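Local coordinates for protein ATP-dependent Clp protease proteolytic subunit (Plasmodium falciparum, PDB 4GM2) that probably forms an inactive, ClpR-like subunit of the apicoplast Clp protease complex and assembles into a seven-membered ring, at residues A[27-32]-A[59-64]; A[55-60]-A[94-99]; A[63-68]-A[105-110]; A[101-106]-A[129-134]. One frame throughout, in Å; residues are numbered along the deposited sequence.

Interaction 1: residues A[27-32]-A[59-64]; sequences SKRIIF and KPIHLY
Ile31 and Leu63 meet on the face of the sheet that turns toward helix 39-55. The branch methyl CG2 of Ile31 lies 3.6 Å from Leu63 CD1, while at the far end of the isoleucine CD1 reaches diagonally back to Ile61 CG2, 3.9 Å away. Leu49 of the helix packs on both isoleucines. On the reverse face Ile30 CG2 slants across Tyr64 CD1 at 3.6 Å, and the Phe32 side chain crosses that of Tyr64 at about a right angle, its CD1 against Tyr64 CB. Tyr54 of the second subunit packs on Ile30 and hydrogen-bonds the Tyr64 hydroxyl. Strands 30-33 and 61-67 are the two parallel strands of a beta-alpha-beta unit with helix 39-55 between them. Ile31 uses both its N, to His62 O, and its O, to Tyr64 N. One step earlier His62 N points almost straight at Arg29 O (2.9 Å, 175° at the hydrogen). Arg29 closes helix 23-26 in a Schellman motif, and its side chain, bent at chi3 (81°), brings the guanidinium to the Lys59 and Pro60 carbonyls in the loop that enters strand 61-67. NE meets Pro60 O at 3.2 Å close to the guanidinium plane; NH2 holds Lys59 O at 2.8 Å, and Lys59 CB covers one face. NH1 turns to Leu52 O of the helix.

Interaction 2: residues A[55-60]-A[94-99]; sequences ESKRKP and YISSDV
Lys57 O is approached by two hydroxyls at once, with Ser96 OG and Ser97 OG each 2.6 Å from it. The two loops that meet here are equivalent helix-to-strand connections in the parallel sheet: loop 55-60 leads from helix 39-55 into strand 61-67, and the loop after helix 81-94 leads into the neighbouring strand 99-103. Both serines also bond the carboxylate of Glu53, Ser96 OG at OE2 and Ser97 OG at OE1. Neighbours in sequence, the two serines set their hydroxyls differently: Ser96 OG lies between its own backbone N and carbonyl carbon (chi1 59°), whereas that of Ser97 is swung to the side opposite the carbonyl (-67°), and the two still converge on one oxygen. Ser97 OG further accepts a weak bond from Lys59 N at 3.4 Å. Outside this polar knot the aliphatic stems do the touching. Lys57 CG stands 3.6 Å from Ser96 OG, and Arg58 CG rests against Ser96 CB at 3.8 Å. The arginine's guanidinium folds back so that Lys57 CB covers one of its faces. Just before the serines, Ile95 O accepts a hydrogen bond from Lys204 NZ of the third subunit. Where the loops run into their strands, Pro60 CA directs its hydrogen at Asp98 O across 3.2 Å, with 142° at the hydrogen.

Interaction 3: residues A[63-68]-A[105-110]; sequences LYINST and GKAYGI
Thr68 lays its methyl CG2 obliquely against the Tyr108 ring, 3.9 Å from CD2, and lies side by side with the Lys106 chain, pointing the same way, with Lys106 CD 4.0 Å from CG2. Lys106 CB in turn sits over one face of that ring, toward its rim, so the three side chains pack as one group. The threonine's other branch, OG1, is bonded to Ile71 O. Asn66 bonds the backbone of Lys106: with CG anti to the backbone N (chi1 -170°), OD1 swings across to accept Lys106 N at 2.9 Å, tilted moderately from the amide plane, and passes 3.5 Å from Gly105 CA. The strands make a single parallel bridge, Ser67 with Ala107. Ser67 N bonds Lys106 O at 2.8 Å and Tyr108 N bonds Ser67 O at 3.2 Å. Strands 63-67 and 106-108 cross at 71°, so backbone pairing is brief; next to the bridge, Ile65 CG2 touches Ala107 CB at 4.1 Å. On that buried side Leu114 and Ala115 of helix 110-116 cover Ile65. Gly109 occupies the N-cap position of this helix, with positive phi (60°). In active ClpP relatives the corresponding Gly-x-Ala-x-Ser motif puts the nucleophilic serine at this turn; here the position holds glycine, consistent with an inactive ClpR-type subunit.

Interaction 4: residues A[101-106]-A[129-134]; sequences TYCLGK and SSFCLN
Cys103 meets Phe131 and Ser129 with successive atoms of its short side chain. Its CB lies against the far end of the phenylalanine ring, 3.6 Å from both CZ and CE2. Beyond it SG, anti to the backbone N (chi1 -175°), stands oblique to the ring, 4.3 Å from its centroid and 36° off the normal, a cysteine sulfur-aromatic contact; the same sulfur is 3.8 Å from Ser129 CB. Ser129 then folds its hydroxyl back to the cysteine's own backbone: OG bonds Cys103 O at 3.0 Å, well above the carbonyl plane, just before the chain turns, and has a weak bond to Leu126 O as well. Past the turn Ser130 N bonds Gly105 O (2.7 Å), which begins the parallel pairing of Lys106 with Ser130. The chain bends at Leu104 and Gly105, leaving strand 99-103 of the parallel sheet and entering strand 106-108, an outer strand, within this chain, of the mixed sheet completed by 130-133 and 185-188. Leu104 O at the bend is bonded by Ser87 OG of the second subunit. Phe131 thus lies between the two sheets, touching Ser125 of strand 123-125 on one and Ala107 of strand 106-108 on the other.

From the N terminus, interaction 1 closes first, bringing strand 30-33 beside 61-67 after the excursion through helix 39-55. Interaction 2 opens on the loop just before that second strand and closes after helix 81-94, at the entrance to strand 99-103; Ile61 N to Asp98 O couples the two contacts. Interaction 3 starts farther along strand 61-67 and crosses interaction 2, since their segments alternate. Interaction 4 begins on strand 99-103 and shares Gly105 and Lys106 with interaction 3, their centres about 5 Å apart. Interactions 1 and 2 tie together the entrances of strands 30-33, 61-67 and 99-103, whereas 3 and 4 join the parallel sheet to the mixed sheet.

Interaction 1: residues A[27-32]-A[59-64]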
loop_
_atom_site.group_PDB
_atom_site.type_symbol
_atom_site.label_atom_id
_atom_site.label_comp_id
_atom_site.label_asym_id
_atom_site.label_seq_id
_atom_site.Cartn_x
_atom_site.Cartn_y
_atom_site.Cartn_z
ATOM N N SER A 27 7.451 16.695 13.964
ATOM C CA SER A 27 6.979 16.935 15.328
ATOM C C SER A 27 8.008 17.708 16.162
ATOM O O SER A 27 7.657 18.339 17.164
ATOM C CB SER A 27 6.610 15.613 16.007
ATOM O OG SER A 27 7.763 14.864 16.367
ATOM N N LYS A 28 9.268 17.655 15.725
ATOM C CA LYS A 28 10.386 18.350 16.361
ATOM C C LYS A 28 10.783 19.611 15.588
ATOM O O LYS A 28 11.822 20.228 15.869
ATOM C CB LYS A 28 11.599 17.411 16.453
ATOM C CG LYS A 28 11.385 16.170 17.304
ATOM C CD LYS A 28 11.427 16.499 18.788
ATOM C CE LYS A 28 10.606 15.509 19.597
ATOM N NZ LYS A 28 10.587 15.887 21.039
ATOM N N ARG A 29 9.956 19.990 14.613
ATOM C CA ARG A 29 10.237 21.119 13.713
ATOM C C ARG A 29 11.533 20.926 12.907
ATOM O O ARG A 29 12.294 21.874 12.671
ATOM C CB ARG A 29 10.233 22.452 14.471
ATOM C CG ARG A 29 8.876 22.826 15.037
ATOM C CD ARG A 29 8.907 24.146 15.796
ATOM N NE ARG A 29 8.846 25.326 14.928
ATOM C CZ ARG A 29 7.755 25.744 14.284
ATOM N NH1 ARG A 29 6.613 25.073 14.377
ATOM N NH2 ARG A 29 7.809 26.832 13.527
ATOM N N ILE A 30 11.773 19.690 12.482
ATOM C CA ILE A 30 12.924 19.379 11.638
ATOM C C ILE A 30 12.493 19.089 10.200
ATOM O O ILE A 30 11.587 18.293 9.952
ATOM C CB ILE A 30 13.744 18.190 12.199
ATOM C CG1 ILE A 30 14.279 18.517 13.598
ATOM C CG2 ILE A 30 14.892 17.832 11.261
ATOM C CD1 ILE A 30 14.861 17.329 14.334
ATOM N N ILE A 31 13.138 19.761 9.258
ATOM C CA ILE A 31 13.045 19.401 7.846
ATOM C C ILE A 31 14.417 18.871 7.450
ATOM O O ILE A 31 15.430 19.577 7.579
ATOM C CB ILE A 31 12.660 20.609 6.961
ATOM C CG1 ILE A 31 11.254 21.095 7.301
ATOM C CG2 ILE A 31 12.726 20.237 5.488
ATOM C CD1 ILE A 31 10.984 22.518 6.873
ATOM N N PHE A 32 14.455 17.623 6.994
ATOM C CA PHE A 32 15.722 16.999 6.623
ATOM C C PHE A 32 15.811 16.767 5.116
ATOM O O PHE A 32 15.281 15.783 4.604
ATOM C CB PHE A 32 15.924 15.695 7.418
ATOM C CG PHE A 32 17.231 14.985 7.142
ATOM C CD1 PHE A 32 18.331 15.658 6.601
ATOM C CD2 PHE A 32 17.371 13.636 7.464
ATOM C CE1 PHE A 32 19.526 14.994 6.362
ATOM C CE2 PHE A 32 18.565 12.968 7.229
ATOM C CZ PHE A 32 19.645 13.648 6.680
ATOM N N LYS A 59 8.794 30.243 16.148
ATOM C CA LYS A 59 9.522 29.129 16.725
ATOM C C LYS A 59 10.495 28.561 15.695
ATOM O O LYS A 59 10.081 28.176 14.601
ATOM C CB LYS A 59 8.533 28.058 17.189
ATOM C CG LYS A 59 9.107 27.069 18.185
ATOM C CD LYS A 59 8.004 26.241 18.812
ATOM C CE LYS A 59 8.541 25.425 19.972
ATOM N NZ LYS A 59 7.448 24.616 20.572
ATOM N N PRO A 60 11.794 28.501 16.040
ATOM C CA PRO A 60 12.822 28.100 15.076
ATOM C C PRO A 60 12.532 26.786 14.346
ATOM O O PRO A 60 12.032 25.827 14.946
ATOM C CB PRO A 60 14.081 27.967 15.938
ATOM C CG PRO A 60 13.851 28.909 17.063
ATOM C CD PRO A 60 12.377 28.838 17.350
ATOM N N ILE A 61 12.836 26.769 13.050
ATOM C CA ILE A 61 12.743 25.566 12.228
ATOM C C ILE A 61 14.157 25.105 11.867
ATOM O O ILE A 61 15.012 25.919 11.520
ATOM C CB ILE A 61 11.901 25.817 10.963
ATOM C CG1 ILE A 61 10.454 26.133 11.357
ATOM C CG2 ILE A 61 11.965 24.619 10.021
ATOM C CD1 ILE A 61 9.625 26.752 10.252
ATOM N N HIS A 62 14.396 23.802 11.964
ATOM C CA HIS A 62 15.729 23.256 11.759
ATOM C C HIS A 62 15.832 22.538 10.447
ATOM O O HIS A 62 15.374 21.399 10.304
ATOM C CB HIS A 62 16.109 22.344 12.916
ATOM C CG HIS A 62 16.052 23.025 14.261
ATOM N ND1 HIS A 62 17.091 23.712 14.769
ATOM C CD2 HIS A 62 15.023 23.119 15.195
ATOM C CE1 HIS A 62 16.752 24.216 15.969
ATOM N NE2 HIS A 62 15.484 23.854 16.229
ATOM N N LEU A 63 16.434 23.214 9.474
ATOM C CA LEU A 63 16.610 22.668 8.136
ATOM C C LEU A 63 17.964 21.982 7.997
ATOM O O LEU A 63 18.993 22.640 7.850
ATOM C CB LEU A 63 16.460 23.772 7.083
ATOM C CG LEU A 63 16.637 23.405 5.608
ATOM C CD1 LEU A 63 15.699 22.286 5.193
ATOM C CD2 LEU A 63 16.422 24.630 4.736
ATOM N N TYR A 64 17.952 20.655 8.050
ATOM C CA TYR A 64 19.167 19.872 7.869
ATOM C C TYR A 64 19.357 19.550 6.393
ATOM O O TYR A 64 18.416 19.125 5.714
ATOM C CB TYR A 64 19.112 18.587 8.701
ATOM C CG TYR A 64 19.286 18.807 10.185
ATOM C CD1 TYR A 64 18.210 19.193 10.989
ATOM C CD2 TYR A 64 20.525 18.625 10.790
ATOM C CE1 TYR A 64 18.370 19.396 12.351
ATOM C CE2 TYR A 64 20.696 18.827 12.150
ATOM C CZ TYR A 64 19.616 19.210 12.926
ATOM O OH TYR A 64 19.790 19.404 14.274
#

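Interaction 2: residues A[55-60]-A[94-99]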
loop_
_atom_site.group_PDB
_atom_site.type_symbol
_atom_site.label_atom_id
_atom_site.label_comp_id
_atom_site.label_asym_id
_atom_site.label_seq_id
_atom_site.Cartn_x
_atom_site.Cartn_y
_atom_site.Cartn_z
ATOM N N GLU A 55 1.541 26.103 12.518
ATOM C CA GLU A 55 1.426 25.381 13.772
ATOM C C GLU A 55 1.948 26.237 14.927
ATOM O O GLU A 55 1.293 26.343 15.959
ATOM C CB GLU A 55 2.180 24.052 13.683
ATOM C CG GLU A 55 1.429 22.866 14.260
ATOM C CD GLU A 55 1.462 22.829 15.774
ATOM O OE1 GLU A 55 0.406 22.552 16.383
ATOM O OE2 GLU A 55 2.543 23.077 16.357
ATOM N N SER A 56 3.117 26.852 14.734
ATOM C CA SER A 56 3.753 27.712 15.737
ATOM C C SER A 56 4.457 28.890 15.072
ATOM O O SER A 56 5.244 28.714 14.139
ATOM C CB SER A 56 4.743 26.923 16.586
ATOM O OG SER A 56 4.091 25.866 17.254
ATOM N N LYS A 57 4.192 30.091 15.575
ATOM C CA LYS A 57 4.500 31.298 14.827
ATOM C C LYS A 57 5.967 31.707 14.827
ATOM O O LYS A 57 6.578 31.759 13.761
ATOM C CB LYS A 57 3.596 32.458 15.246
ATOM C CG LYS A 57 3.227 33.371 14.088
ATOM C CD LYS A 57 2.098 32.792 13.247
ATOM C CE LYS A 57 1.906 33.582 11.961
ATOM N NZ LYS A 57 1.630 35.032 12.185
ATOM N N ARG A 58 6.538 31.999 15.990
ATOM C CA ARG A 58 7.920 32.483 16.023
ATOM C C ARG A 58 8.841 31.461 16.667
ATOM O O ARG A 58 9.582 31.766 17.608
ATOM C CB ARG A 58 8.011 33.834 16.735
ATOM C CG ARG A 58 7.648 35.031 15.871
ATOM C CD ARG A 58 7.055 36.156 16.713
ATOM N NE ARG A 58 5.735 35.790 17.228
ATOM C CZ ARG A 58 4.595 35.924 16.552
ATOM N NH1 ARG A 58 4.595 36.437 15.326
ATOM N NH2 ARG A 58 3.448 35.549 17.105
ATOM N N LYS A 59 8.794 30.243 16.148
ATOM C CA LYS A 59 9.522 29.129 16.725
ATOM C C LYS A 59 10.495 28.561 15.695
ATOM O O LYS A 59 10.081 28.176 14.601
ATOM C CB LYS A 59 8.533 28.058 17.189
ATOM C CG LYS A 59 9.107 27.069 18.185
ATOM C CD LYS A 59 8.004 26.241 18.812
ATOM C CE LYS A 59 8.541 25.425 19.972
ATOM N NZ LYS A 59 7.448 24.616 20.572
ATOM N N PRO A 60 11.794 28.501 16.040
ATOM C CA PRO A 60 12.822 28.100 15.076
ATOM C C PRO A 60 12.532 26.786 14.346
ATOM O O PRO A 60 12.032 25.827 14.946
ATOM C CB PRO A 60 14.081 27.967 15.938
ATOM C CG PRO A 60 13.851 28.909 17.063
ATOM C CD PRO A 60 12.377 28.838 17.350
ATOM N N TYR A 94 9.707 35.178 4.211
ATOM C CA TYR A 94 8.376 35.684 4.580
ATOM C C TYR A 94 7.979 35.263 5.986
ATOM O O TYR A 94 7.549 36.103 6.769
ATOM C CB TYR A 94 7.285 35.248 3.586
ATOM C CG TYR A 94 5.863 35.457 4.096
ATOM O OH TYR A 94 2.025 32.692 3.915
ATOM N N ILE A 95 8.119 33.971 6.294
ATOM C CA ILE A 95 7.636 33.420 7.564
ATOM C C ILE A 95 8.362 34.009 8.774
ATOM O O ILE A 95 9.525 34.410 8.674
ATOM C CB ILE A 95 7.681 31.870 7.611
ATOM C CG1 ILE A 95 9.114 31.342 7.502
ATOM C CG2 ILE A 95 6.771 31.269 6.549
ATOM C CD1 ILE A 95 9.255 29.892 7.916
ATOM N N SER A 96 7.667 34.055 9.909
ATOM C CA SER A 96 8.214 34.665 11.116
ATOM C C SER A 96 9.205 33.755 11.827
ATOM O O SER A 96 10.108 34.238 12.513
ATOM C CB SER A 96 7.098 35.074 12.068
ATOM O OG SER A 96 6.319 33.959 12.442
ATOM N N SER A 97 9.023 32.445 11.666
ATOM C CA SER A 97 9.915 31.457 12.263
ATOM C C SER A 97 11.274 31.529 11.597
ATOM O O SER A 97 11.369 31.443 10.374
ATOM C CB SER A 97 9.346 30.048 12.099
ATOM O OG SER A 97 8.156 29.870 12.843
ATOM N N ASP A 98 12.317 31.715 12.402
ATOM C CA ASP A 98 13.689 31.652 11.912
ATOM C C ASP A 98 13.956 30.225 11.484
ATOM O O ASP A 98 13.542 29.288 12.169
ATOM C CB ASP A 98 14.688 32.047 13.010
ATOM C CG ASP A 98 14.539 33.495 13.461
ATOM O OD1 ASP A 98 14.057 34.333 12.669
ATOM O OD2 ASP A 98 14.918 33.802 14.613
ATOM N N VAL A 99 14.634 30.045 10.356
ATOM C CA VAL A 99 15.092 28.705 9.998
ATOM C C VAL A 99 16.616 28.613 10.109
ATOM O O VAL A 99 17.352 29.393 9.493
ATOM C CB VAL A 99 14.525 28.176 8.642
ATOM C CG1 VAL A 99 13.324 28.996 8.181
ATOM C CG2 VAL A 99 15.579 28.120 7.556
#

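Interaction 3: residues A[63-68]-A[105-110]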
loop_
_atom_site.group_PDB
_atom_site.type_symbol
_atom_site.label_atom_id
_atom_site.label_comp_id
_atom_site.label_asym_id
_atom_site.label_seq_id
_atom_site.Cartn_x
_atom_site.Cartn_y
_atom_site.Cartn_z
ATOM N N LEU A 63 16.434 23.214 9.474
ATOM C CA LEU A 63 16.610 22.668 8.136
ATOM C C LEU A 63 17.964 21.982 7.997
ATOM O O LEU A 63 18.993 22.640 7.850
ATOM C CB LEU A 63 16.460 23.772 7.083
ATOM C CG LEU A 63 16.637 23.405 5.608
ATOM C CD1 LEU A 63 15.699 22.286 5.193
ATOM C CD2 LEU A 63 16.422 24.630 4.736
ATOM N N TYR A 64 17.952 20.655 8.050
ATOM C CA TYR A 64 19.167 19.872 7.869
ATOM C C TYR A 64 19.357 19.550 6.393
ATOM O O TYR A 64 18.416 19.125 5.714
ATOM C CB TYR A 64 19.112 18.587 8.701
ATOM C CG TYR A 64 19.286 18.807 10.185
ATOM C CD1 TYR A 64 18.210 19.193 10.989
ATOM C CD2 TYR A 64 20.525 18.625 10.790
ATOM C CE1 TYR A 64 18.370 19.396 12.351
ATOM C CE2 TYR A 64 20.696 18.827 12.150
ATOM C CZ TYR A 64 19.616 19.210 12.926
ATOM O OH TYR A 64 19.790 19.404 14.274
ATOM N N ILE A 65 20.574 19.754 5.900
ATOM C CA ILE A 65 20.850 19.605 4.475
ATOM C C ILE A 65 21.988 18.638 4.197
ATOM O O ILE A 65 23.093 18.796 4.714
ATOM C CB ILE A 65 21.138 20.968 3.805
ATOM C CG1 ILE A 65 19.891 21.862 3.865
ATOM C CG2 ILE A 65 21.574 20.774 2.361
ATOM C CD1 ILE A 65 20.149 23.315 3.540
ATOM N N ASN A 66 21.690 17.626 3.388
ATOM C CA ASN A 66 22.698 16.732 2.831
ATOM C C ASN A 66 22.287 16.405 1.400
ATOM O O ASN A 66 21.635 15.392 1.145
ATOM C CB ASN A 66 22.828 15.464 3.676
ATOM C CG ASN A 66 24.024 14.615 3.282
ATOM O OD1 ASN A 66 24.965 15.094 2.655
ATOM N ND2 ASN A 66 23.991 13.343 3.657
ATOM N N SER A 67 22.661 17.283 0.473
ATOM C CA SER A 67 22.125 17.250 -0.887
ATOM C C SER A 67 23.148 17.636 -1.949
ATOM O O SER A 67 24.056 18.431 -1.693
ATOM C CB SER A 67 20.923 18.190 -0.987
ATOM O OG SER A 67 20.384 18.197 -2.295
ATOM N N THR A 68 22.976 17.073 -3.144
ATOM C CA THR A 68 23.799 17.414 -4.308
ATOM C C THR A 68 23.071 18.401 -5.229
ATOM O O THR A 68 23.461 18.604 -6.386
ATOM C CB THR A 68 24.247 16.158 -5.089
ATOM O OG1 THR A 68 23.102 15.384 -5.477
ATOM C CG2 THR A 68 25.169 15.296 -4.233
ATOM N N GLY A 105 26.794 16.966 5.319
ATOM C CA GLY A 105 27.709 16.282 4.411
ATOM C C GLY A 105 27.970 17.064 3.141
ATOM O O GLY A 105 29.086 17.522 2.906
ATOM N N LYS A 106 26.934 17.213 2.322
ATOM C CA LYS A 106 27.036 17.920 1.048
ATOM C C LYS A 106 25.957 18.990 0.917
ATOM O O LYS A 106 24.813 18.793 1.323
ATOM C CB LYS A 106 26.920 16.936 -0.121
ATOM C CG LYS A 106 28.092 15.976 -0.268
ATOM C CD LYS A 106 27.754 14.790 -1.161
ATOM C CE LYS A 106 26.864 13.781 -0.445
ATOM N NZ LYS A 106 26.645 12.540 -1.239
ATOM N N ALA A 107 26.333 20.128 0.351
ATOM C CA ALA A 107 25.374 21.146 -0.035
ATOM C C ALA A 107 25.885 21.765 -1.323
ATOM O O ALA A 107 26.593 22.772 -1.308
ATOM C CB ALA A 107 25.216 22.190 1.058
ATOM N N TYR A 108 25.542 21.126 -2.438
ATOM C CA TYR A 108 26.048 21.517 -3.748
ATOM C C TYR A 108 25.008 22.285 -4.556
ATOM O O TYR A 108 23.815 21.994 -4.488
ATOM C CB TYR A 108 26.505 20.289 -4.538
ATOM C CG TYR A 108 27.617 19.478 -3.902
ATOM C CD1 TYR A 108 28.492 20.043 -2.971
ATOM C CD2 TYR A 108 27.818 18.148 -4.264
ATOM C CE1 TYR A 108 29.516 19.302 -2.404
ATOM C CE2 TYR A 108 28.840 17.397 -3.702
ATOM C CZ TYR A 108 29.686 17.978 -2.775
ATOM O OH TYR A 108 30.698 17.233 -2.215
ATOM N N GLY A 109 25.476 23.274 -5.316
ATOM C CA GLY A 109 24.622 24.042 -6.212
ATOM C C GLY A 109 23.492 24.757 -5.506
ATOM O O GLY A 109 23.723 25.611 -4.647
ATOM N N ILE A 110 22.264 24.402 -5.866
ATOM C CA ILE A 110 21.089 25.061 -5.301
ATOM C C ILE A 110 20.911 24.711 -3.822
ATOM O O ILE A 110 20.283 25.463 -3.070
ATOM C CB ILE A 110 19.806 24.787 -6.120
ATOM C CG1 ILE A 110 19.482 23.286 -6.171
ATOM C CG2 ILE A 110 19.947 25.367 -7.523
ATOM C CD1 ILE A 110 18.084 22.963 -6.662
#

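Interaction 4: residues A[101-106]-A[129-134]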
loop_
_atom_site.group_PDB
_atom_site.type_symbol
_atom_site.label_atom_id
_atom_site.label_comp_id
_atom_site.label_asym_id
_atom_site.label_seq_id
_atom_site.Cartn_x
_atom_site.Cartn_y
_atom_site.Cartn_z
ATOM N N THR A 101 20.000 26.452 9.428
ATOM C CA THR A 101 20.458 25.425 8.487
ATOM C C THR A 101 21.664 24.657 9.035
ATOM O O THR A 101 22.536 25.237 9.690
ATOM C CB THR A 101 20.781 26.001 7.092
ATOM O OG1 THR A 101 21.684 27.104 7.219
ATOM C CG2 THR A 101 19.517 26.473 6.395
ATOM N N TYR A 102 21.690 23.350 8.777
ATOM C CA TYR A 102 22.787 22.479 9.204
ATOM C C TYR A 102 23.223 21.613 8.033
ATOM O O TYR A 102 22.429 20.820 7.530
ATOM C CB TYR A 102 22.339 21.561 10.343
ATOM C CG TYR A 102 21.647 22.244 11.504
ATOM C CD1 TYR A 102 20.315 22.662 11.403
ATOM C CD2 TYR A 102 22.311 22.444 12.713
ATOM C CE1 TYR A 102 19.679 23.280 12.464
ATOM C CE2 TYR A 102 21.679 23.058 13.782
ATOM C CZ TYR A 102 20.366 23.474 13.650
ATOM O OH TYR A 102 19.736 24.085 14.703
ATOM N N CYS A 103 24.470 21.757 7.586
ATOM C CA CYS A 103 24.967 20.892 6.520
ATOM C C CYS A 103 25.566 19.623 7.100
ATOM O O CYS A 103 26.528 19.673 7.868
ATOM C CB CYS A 103 25.973 21.594 5.610
ATOM S SG CYS A 103 26.475 20.571 4.197
ATOM N N LEU A 104 24.985 18.489 6.716
ATOM C CA LEU A 104 25.343 17.189 7.272
ATOM C C LEU A 104 26.315 16.376 6.412
ATOM O O LEU A 104 26.628 15.232 6.745
ATOM C CB LEU A 104 24.072 16.376 7.546
ATOM C CG LEU A 104 23.545 16.276 8.980
ATOM C CD1 LEU A 104 23.667 17.578 9.759
ATOM C CD2 LEU A 104 22.108 15.796 8.951
ATOM N N GLY A 105 26.794 16.966 5.319
ATOM C CA GLY A 105 27.709 16.282 4.411
ATOM C C GLY A 105 27.970 17.064 3.141
ATOM O O GLY A 105 29.086 17.522 2.906
ATOM N N LYS A 106 26.934 17.213 2.322
ATOM C CA LYS A 106 27.036 17.920 1.048
ATOM C C LYS A 106 25.957 18.990 0.917
ATOM O O LYS A 106 24.813 18.793 1.323
ATOM C CB LYS A 106 26.920 16.936 -0.121
ATOM C CG LYS A 106 28.092 15.976 -0.268
ATOM C CD LYS A 106 27.754 14.790 -1.161
ATOM C CE LYS A 106 26.864 13.781 -0.445
ATOM N NZ LYS A 106 26.645 12.540 -1.239
ATOM N N SER A 129 31.964 18.545 6.046
ATOM C CA SER A 129 30.980 18.897 5.026
ATOM C C SER A 129 31.581 19.657 3.843
ATOM O O SER A 129 32.562 20.381 3.996
ATOM C CB SER A 129 29.835 19.694 5.647
ATOM O OG SER A 129 29.195 18.939 6.662
ATOM N N SER A 130 30.984 19.477 2.667
ATOM C CA SER A 130 31.410 20.171 1.451
ATOM C C SER A 130 30.313 21.065 0.902
ATOM O O SER A 130 29.121 20.772 1.041
ATOM C CB SER A 130 31.819 19.175 0.371
ATOM O OG SER A 130 32.746 18.238 0.877
ATOM N N PHE A 131 30.735 22.156 0.275
ATOM C CA PHE A 131 29.830 23.095 -0.361
ATOM C C PHE A 131 30.343 23.401 -1.756
ATOM O O PHE A 131 31.550 23.418 -1.994
ATOM C CB PHE A 131 29.746 24.384 0.451
ATOM C CG PHE A 131 29.342 24.177 1.881
ATOM C CD1 PHE A 131 30.289 23.845 2.843
ATOM C CD2 PHE A 131 28.018 24.320 2.267
ATOM C CE1 PHE A 131 29.918 23.651 4.163
ATOM C CE2 PHE A 131 27.642 24.127 3.587
ATOM C CZ PHE A 131 28.593 23.791 4.536
ATOM N N CYS A 132 29.421 23.646 -2.676
ATOM C CA CYS A 132 29.778 23.937 -4.052
ATOM C C CYS A 132 28.832 24.949 -4.667
ATOM O O CYS A 132 27.622 24.878 -4.466
ATOM C CB CYS A 132 29.763 22.657 -4.884
ATOM S SG CYS A 132 30.209 22.914 -6.612
ATOM N N LEU A 133 29.396 25.896 -5.408
ATOM C CA LEU A 133 28.614 26.772 -6.273
ATOM C C LEU A 133 28.954 26.470 -7.730
ATOM O O LEU A 133 30.121 26.517 -8.136
ATOM C CB LEU A 133 28.858 28.246 -5.942
ATOM C CG LEU A 133 28.327 28.777 -4.604
ATOM C CD1 LEU A 133 28.976 30.108 -4.255
ATOM C CD2 LEU A 133 26.809 28.903 -4.608
ATOM N N ASN A 134 27.933 26.123 -8.507
ATOM C CA ASN A 134 28.126 25.795 -9.913
ATOM C C ASN A 134 28.295 27.053 -10.748
ATOM O O ASN A 134 27.753 28.112 -10.412
ATOM C CB ASN A 134 26.956 24.968 -10.456
ATOM C CG ASN A 134 26.718 23.693 -9.667
ATOM O OD1 ASN A 134 27.659 22.999 -9.277
ATOM N ND2 ASN A 134 25.449 23.374 -9.438
#